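Long-range contacts in La protein (Trypanosoma brucei, PDB 1S29), which probably binds RNA, including mRNA, through an N-terminal La-motif domain of winged-helix fold, the part of the longer protein present here: residues Glu42-Leu47 with Gly82-Arg86; Leu47-Leu51 with Val63-Val67. All blocks are in the same frame, centred on the assembly; numbering follows the deposited sequence.

Contact 1 of 2, residues Glu42-Leu47 with Gly82-Arg86; sequences EGFVSL and GLMVR
Phe44 lays its ring over the extended side chain of Arg86, an example of how an aromatic residue can be laid against the aliphatic part of a charged one. The arginine methylene CD stands 3.7 Å from the centroid of the Phe44 ring, 19° off the ring normal, a CH-pi contact over one face and displaced toward the CZ side. Arg86 reaches this place because its CG is wedged between its own backbone N and carbonyl carbon (chi1 65°), after which the chain runs straight to NE; the guanidinium plane is steeply inclined to the ring (70°) and turns its own edge to Phe44 CE1 and CZ, so the two do not stack. Arg86 CD also lies 3.3 Å from Glu42 O. Selenomethionine Met84 meets the same ring, its CB 3.7 Å from Phe44 CD2. Met84 SE lies 5.3 Å from the Phe44 centroid in an oblique Met-aromatic contact, and the bend at chi3 brings CE to the backbone at Ser46 N and Phe44 O.

The backbones pair antiparallel. Val45 and Val85 form a hydrogen-bonded pair, with Val45 N to Val85 O and Val85 N to Val45 O both 2.9 Å, and Leu47 N adds a nearly straight bond to Leu83 O. Ser46 OG bonds to Thr49 OG1, and Ser46 is the N-cap of the helix that follows. Val45 and Val85 share the sheet face that packs on Phe22; Val45 also meets helix 31-37 and Val85 meets Ile70 of helix 63-70, while strand 76-78 borders strand 84-87 on its other side.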
loop_
_atom_site.group_PDB
_atom_site.type_symbol
_atom_site.label_atom_id
_atom_site.label_comp_id
_atom_site.label_asym_id
_atom_site.label_seq_id
_atom_site.Cartn_x
_atom_site.Cartn_y
_atom_site.Cartn_z
ATOM N N GLU A 42 10.082 11.709 0.186
ATOM C CA GLU A 42 10.213 10.396 0.796
ATOM C C GLU A 42 9.472 9.329 0.001
ATOM O O GLU A 42 9.610 8.130 0.264
ATOM C CB GLU A 42 9.713 10.463 2.248
ATOM C CG GLU A 42 10.456 11.526 3.085
ATOM C CD GLU A 42 9.860 11.749 4.472
ATOM O OE1 GLU A 42 9.871 10.808 5.296
ATOM O OE2 GLU A 42 9.390 12.875 4.741
ATOM N N GLY A 43 8.711 9.772 -0.997
ATOM C CA GLY A 43 7.958 8.846 -1.826
ATOM C C GLY A 43 6.747 8.262 -1.125
ATOM O O GLY A 43 6.248 7.200 -1.505
ATOM N N PHE A 44 6.287 8.940 -0.079
ATOM C CA PHE A 44 5.117 8.486 0.660
ATOM C C PHE A 44 3.829 8.672 -0.140
ATOM O O PHE A 44 3.627 9.700 -0.809
ATOM C CB PHE A 44 5.002 9.242 1.992
ATOM C CG PHE A 44 5.753 8.599 3.130
ATOM C CD1 PHE A 44 6.765 9.283 3.793
ATOM C CD2 PHE A 44 5.429 7.312 3.547
ATOM C CE1 PHE A 44 7.447 8.688 4.860
ATOM C CE2 PHE A 44 6.102 6.712 4.607
ATOM C CZ PHE A 44 7.117 7.406 5.265
ATOM N N VAL A 45 2.964 7.665 -0.059
ATOM C CA VAL A 45 1.666 7.666 -0.734
ATOM C C VAL A 45 0.615 7.382 0.340
ATOM O O VAL A 45 0.769 6.443 1.117
ATOM C CB VAL A 45 1.591 6.554 -1.806
ATOM C CG1 VAL A 45 0.189 6.516 -2.406
ATOM C CG2 VAL A 45 2.625 6.807 -2.903
ATOM N N SER A 46 -0.443 8.189 0.398
ATOM C CA SER A 46 -1.468 7.990 1.421
ATOM C C SER A 46 -2.213 6.675 1.245
ATOM O O SER A 46 -2.474 6.243 0.122
ATOM C CB SER A 46 -2.468 9.150 1.424
ATOM O OG SER A 46 -3.320 9.129 0.280
ATOM N N LEU A 47 -2.546 6.042 2.367
ATOM C CA LEU A 47 -3.264 4.782 2.315
ATOM C C LEU A 47 -4.663 5.019 1.740
ATOM O O LEU A 47 -5.250 4.113 1.153
ATOM C CB LEU A 47 -3.332 4.136 3.709
ATOM C CG LEU A 47 -1.996 3.768 4.376
ATOM C CD1 LEU A 47 -2.264 2.954 5.637
ATOM C CD2 LEU A 47 -1.132 2.970 3.420
ATOM N N GLY A 82 1.110 6.304 10.484
ATOM C CA GLY A 82 0.337 5.228 9.891
ATOM C C GLY A 82 -0.718 5.627 8.872
ATOM O O GLY A 82 -1.692 4.903 8.675
ATOM N N LEU A 83 -0.538 6.769 8.218
ATOM C CA LEU A 83 -1.501 7.204 7.219
ATOM C C LEU A 83 -0.911 7.098 5.818
ATOM O O LEU A 83 -1.624 7.260 4.831
ATOM C CB LEU A 83 -1.940 8.649 7.487
ATOM C CG LEU A 83 -2.603 8.913 8.838
ATOM C CD1 LEU A 83 -3.124 10.333 8.852
ATOM C CD2 LEU A 83 -3.743 7.936 9.077
HETATM N N MSE A 84 0.387 6.818 5.739
HETATM C CA MSE A 84 1.052 6.710 4.438
HETATM C C MSE A 84 2.025 5.538 4.376
HETATM O O MSE A 84 2.398 4.959 5.392
HETATM C CB MSE A 84 1.811 8.006 4.123
HETATM C CG MSE A 84 1.005 9.277 4.342
HETATM SE SE MSE A 84 1.947 10.890 3.788
HETATM C CE MSE A 84 1.421 10.869 1.918
ATOM N N VAL A 85 2.444 5.189 3.164
ATOM C CA VAL A 85 3.396 4.105 2.987
ATOM C C VAL A 85 4.330 4.455 1.836
ATOM O O VAL A 85 3.941 5.157 0.905
ATOM C CB VAL A 85 2.675 2.763 2.682
ATOM C CG1 VAL A 85 1.925 2.853 1.357
ATOM C CG2 VAL A 85 3.692 1.620 2.665
ATOM N N ARG A 86 5.569 3.981 1.920
ATOM C CA ARG A 86 6.562 4.236 0.884
ATOM C C ARG A 86 7.356 2.971 0.594
ATOM O O ARG A 86 7.327 2.014 1.374
ATOM C CB ARG A 86 7.532 5.335 1.328
ATOM C CG ARG A 86 8.399 4.960 2.530
ATOM C CD ARG A 86 9.355 6.091 2.855
ATOM N NE ARG A 86 10.132 5.847 4.071
ATOM C CZ ARG A 86 11.132 4.976 4.169
ATOM N NH1 ARG A 86 11.495 4.244 3.127
ATOM N NH2 ARG A 86 11.786 4.846 5.318
#

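Contact 2 of 2, residues Leu47-Leu51 with Val63-Val67; sequences LETLL and VKEVV
With CG set anti to the carbonyl carbon, Leu47 (chi1 -61°) and Leu51 (chi1 -75°) both send their branched ends from residues Leu47-Leu51 toward helix 63-70. Val63 matches them: its CG1 is likewise anti to its carbonyl carbon (chi1 -67°), which brings this methyl to the leucines. The interface is held mainly by apolar side-chain packing, with methyls also resting on backbone atoms.

Leu51 straddles two valines about one helical turn apart. Its CD1 presses on Val63 CG1 at 3.4 Å, a close fit for two carbons, where the two side chains meet nearly perpendicular; its CD2 meets Val66 CG2 at 3.7 Å. Leu47, four residues earlier, reaches further along helix 63-70, its CD1 touching Val67 CG2 at 3.3 Å, again tight, while its CD2 lies at 4.2 Å from Val66 CG1 as the two side chains run alongside each other in opposite senses. In this winged helix-turn-helix domain helix 47-50 directly follows the first strand and helix 63-70 precedes the two-stranded wing hairpin, so the pair probably corresponds to the helix-turn-helix elements, with the short helix 54-57 between them.

Val63 CG1 also lies against the start of helix 47-50, 4.0 Å from Glu48 N and 4.2 Å from Leu47 CB. Within each segment there is a backbone bond, Leu51 N to Leu47 O and Val67 N to Val63 O, both 3.0 Å. Beyond the interface, Leu50 turns to Val85 of strand 84-87 and to Phe22, and Val66 rests on Thr60.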
loop_
_atom_site.group_PDB
_atom_site.type_symbol
_atom_site.label_atom_id
_atom_site.label_comp_id
_atom_site.label_asym_id
_atom_site.label_seq_id
_atom_site.Cartn_x
_atom_site.Cartn_y
_atom_site.Cartn_z
ATOM N N LEU A 47 -2.546 6.042 2.367
ATOM C CA LEU A 47 -3.264 4.782 2.315
ATOM C C LEU A 47 -4.663 5.019 1.740
ATOM O O LEU A 47 -5.250 4.113 1.153
ATOM C CB LEU A 47 -3.332 4.136 3.709
ATOM C CG LEU A 47 -1.996 3.768 4.376
ATOM C CD1 LEU A 47 -2.264 2.954 5.637
ATOM C CD2 LEU A 47 -1.132 2.970 3.420
ATOM N N GLU A 48 -5.204 6.231 1.882
ATOM C CA GLU A 48 -6.521 6.463 1.304
ATOM C C GLU A 48 -6.433 6.383 -0.218
ATOM O O GLU A 48 -7.404 6.030 -0.878
ATOM C CB GLU A 48 -7.125 7.811 1.745
ATOM C CG GLU A 48 -6.310 9.046 1.430
ATOM C CD GLU A 48 -7.035 10.329 1.825
ATOM O OE1 GLU A 48 -7.743 10.327 2.857
ATOM O OE2 GLU A 48 -6.895 11.341 1.111
ATOM N N THR A 49 -5.267 6.706 -0.775
ATOM C CA THR A 49 -5.098 6.623 -2.215
ATOM C C THR A 49 -5.084 5.153 -2.596
ATOM O O THR A 49 -5.665 4.763 -3.610
ATOM C CB THR A 49 -3.781 7.246 -2.678
ATOM O OG1 THR A 49 -3.831 8.657 -2.458
ATOM C CG2 THR A 49 -3.569 6.986 -4.168
ATOM N N LEU A 50 -4.411 4.345 -1.783
ATOM C CA LEU A 50 -4.336 2.914 -2.063
ATOM C C LEU A 50 -5.720 2.270 -2.064
ATOM O O LEU A 50 -5.983 1.341 -2.827
ATOM C CB LEU A 50 -3.427 2.220 -1.049
ATOM C CG LEU A 50 -1.957 2.645 -1.117
ATOM C CD1 LEU A 50 -1.122 1.648 -0.330
ATOM C CD2 LEU A 50 -1.481 2.704 -2.558
ATOM N N LEU A 51 -6.610 2.782 -1.223
ATOM C CA LEU A 51 -7.963 2.254 -1.143
ATOM C C LEU A 51 -8.739 2.412 -2.450
ATOM O O LEU A 51 -9.762 1.752 -2.651
ATOM C CB LEU A 51 -8.730 2.935 -0.009
ATOM C CG LEU A 51 -8.374 2.511 1.416
ATOM C CD1 LEU A 51 -9.215 3.295 2.403
ATOM C CD2 LEU A 51 -8.634 1.023 1.584
ATOM N N VAL A 63 -8.669 2.089 5.903
ATOM C CA VAL A 63 -7.230 2.330 5.989
ATOM C C VAL A 63 -6.590 1.604 7.171
ATOM O O VAL A 63 -5.422 1.231 7.117
ATOM C CB VAL A 63 -6.919 3.840 6.131
ATOM C CG1 VAL A 63 -7.300 4.575 4.860
ATOM C CG2 VAL A 63 -7.665 4.411 7.329
ATOM N N LYS A 64 -7.353 1.397 8.239
ATOM C CA LYS A 64 -6.813 0.728 9.416
ATOM C C LYS A 64 -6.503 -0.741 9.159
ATOM O O LYS A 64 -5.571 -1.298 9.742
ATOM C CB LYS A 64 -7.771 0.901 10.596
ATOM C CG LYS A 64 -7.929 2.365 10.975
ATOM C CD LYS A 64 -8.766 2.566 12.220
ATOM C CE LYS A 64 -8.880 4.047 12.551
ATOM N NZ LYS A 64 -7.540 4.672 12.747
ATOM N N GLU A 65 -7.266 -1.369 8.272
ATOM C CA GLU A 65 -7.006 -2.764 7.944
ATOM C C GLU A 65 -5.795 -2.818 7.011
ATOM O O GLU A 65 -5.002 -3.759 7.049
ATOM C CB GLU A 65 -8.231 -3.396 7.273
ATOM C CG GLU A 65 -9.471 -3.427 8.161
ATOM C CD GLU A 65 -10.613 -4.230 7.559
ATOM O OE1 GLU A 65 -10.858 -4.090 6.345
ATOM O OE2 GLU A 65 -11.271 -4.986 8.305
ATOM N N VAL A 66 -5.644 -1.789 6.183
ATOM C CA VAL A 66 -4.514 -1.739 5.270
ATOM C C VAL A 66 -3.223 -1.599 6.075
ATOM O O VAL A 66 -2.204 -2.165 5.711
ATOM C CB VAL A 66 -4.643 -0.563 4.273
ATOM C CG1 VAL A 66 -3.437 -0.523 3.347
ATOM C CG2 VAL A 66 -5.912 -0.724 3.455
ATOM N N VAL A 67 -3.276 -0.863 7.183
ATOM C CA VAL A 67 -2.091 -0.692 8.021
ATOM C C VAL A 67 -1.637 -2.047 8.573
ATOM O O VAL A 67 -0.446 -2.381 8.534
ATOM C CB VAL A 67 -2.369 0.265 9.214
ATOM C CG1 VAL A 67 -1.191 0.266 10.172
ATOM C CG2 VAL A 67 -2.616 1.668 8.710
#

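In the fold
Contacts 1 and 2 meet at Leu47, which ends the strand pairing of 42-47 with 82-86 and opens helix 47-50. Contact 2 is nested inside the chain loop that contact 1 closes, and their centres lie about 10 Å apart. They also touch directly: Gly82 O comes to 3.4 Å from Val67 CG2, Leu50 CD1 packs at 3.7 Å from Val85 CG1, and Val45 CG1 lies 4.2 Å from Leu50 CD2, so the first strand, the wing strand and both helices pack on one another. No RNA is present; the La motif binds RNA through a conserved aromatic patch, and both contacts belong to the winged-helix framework of that motif.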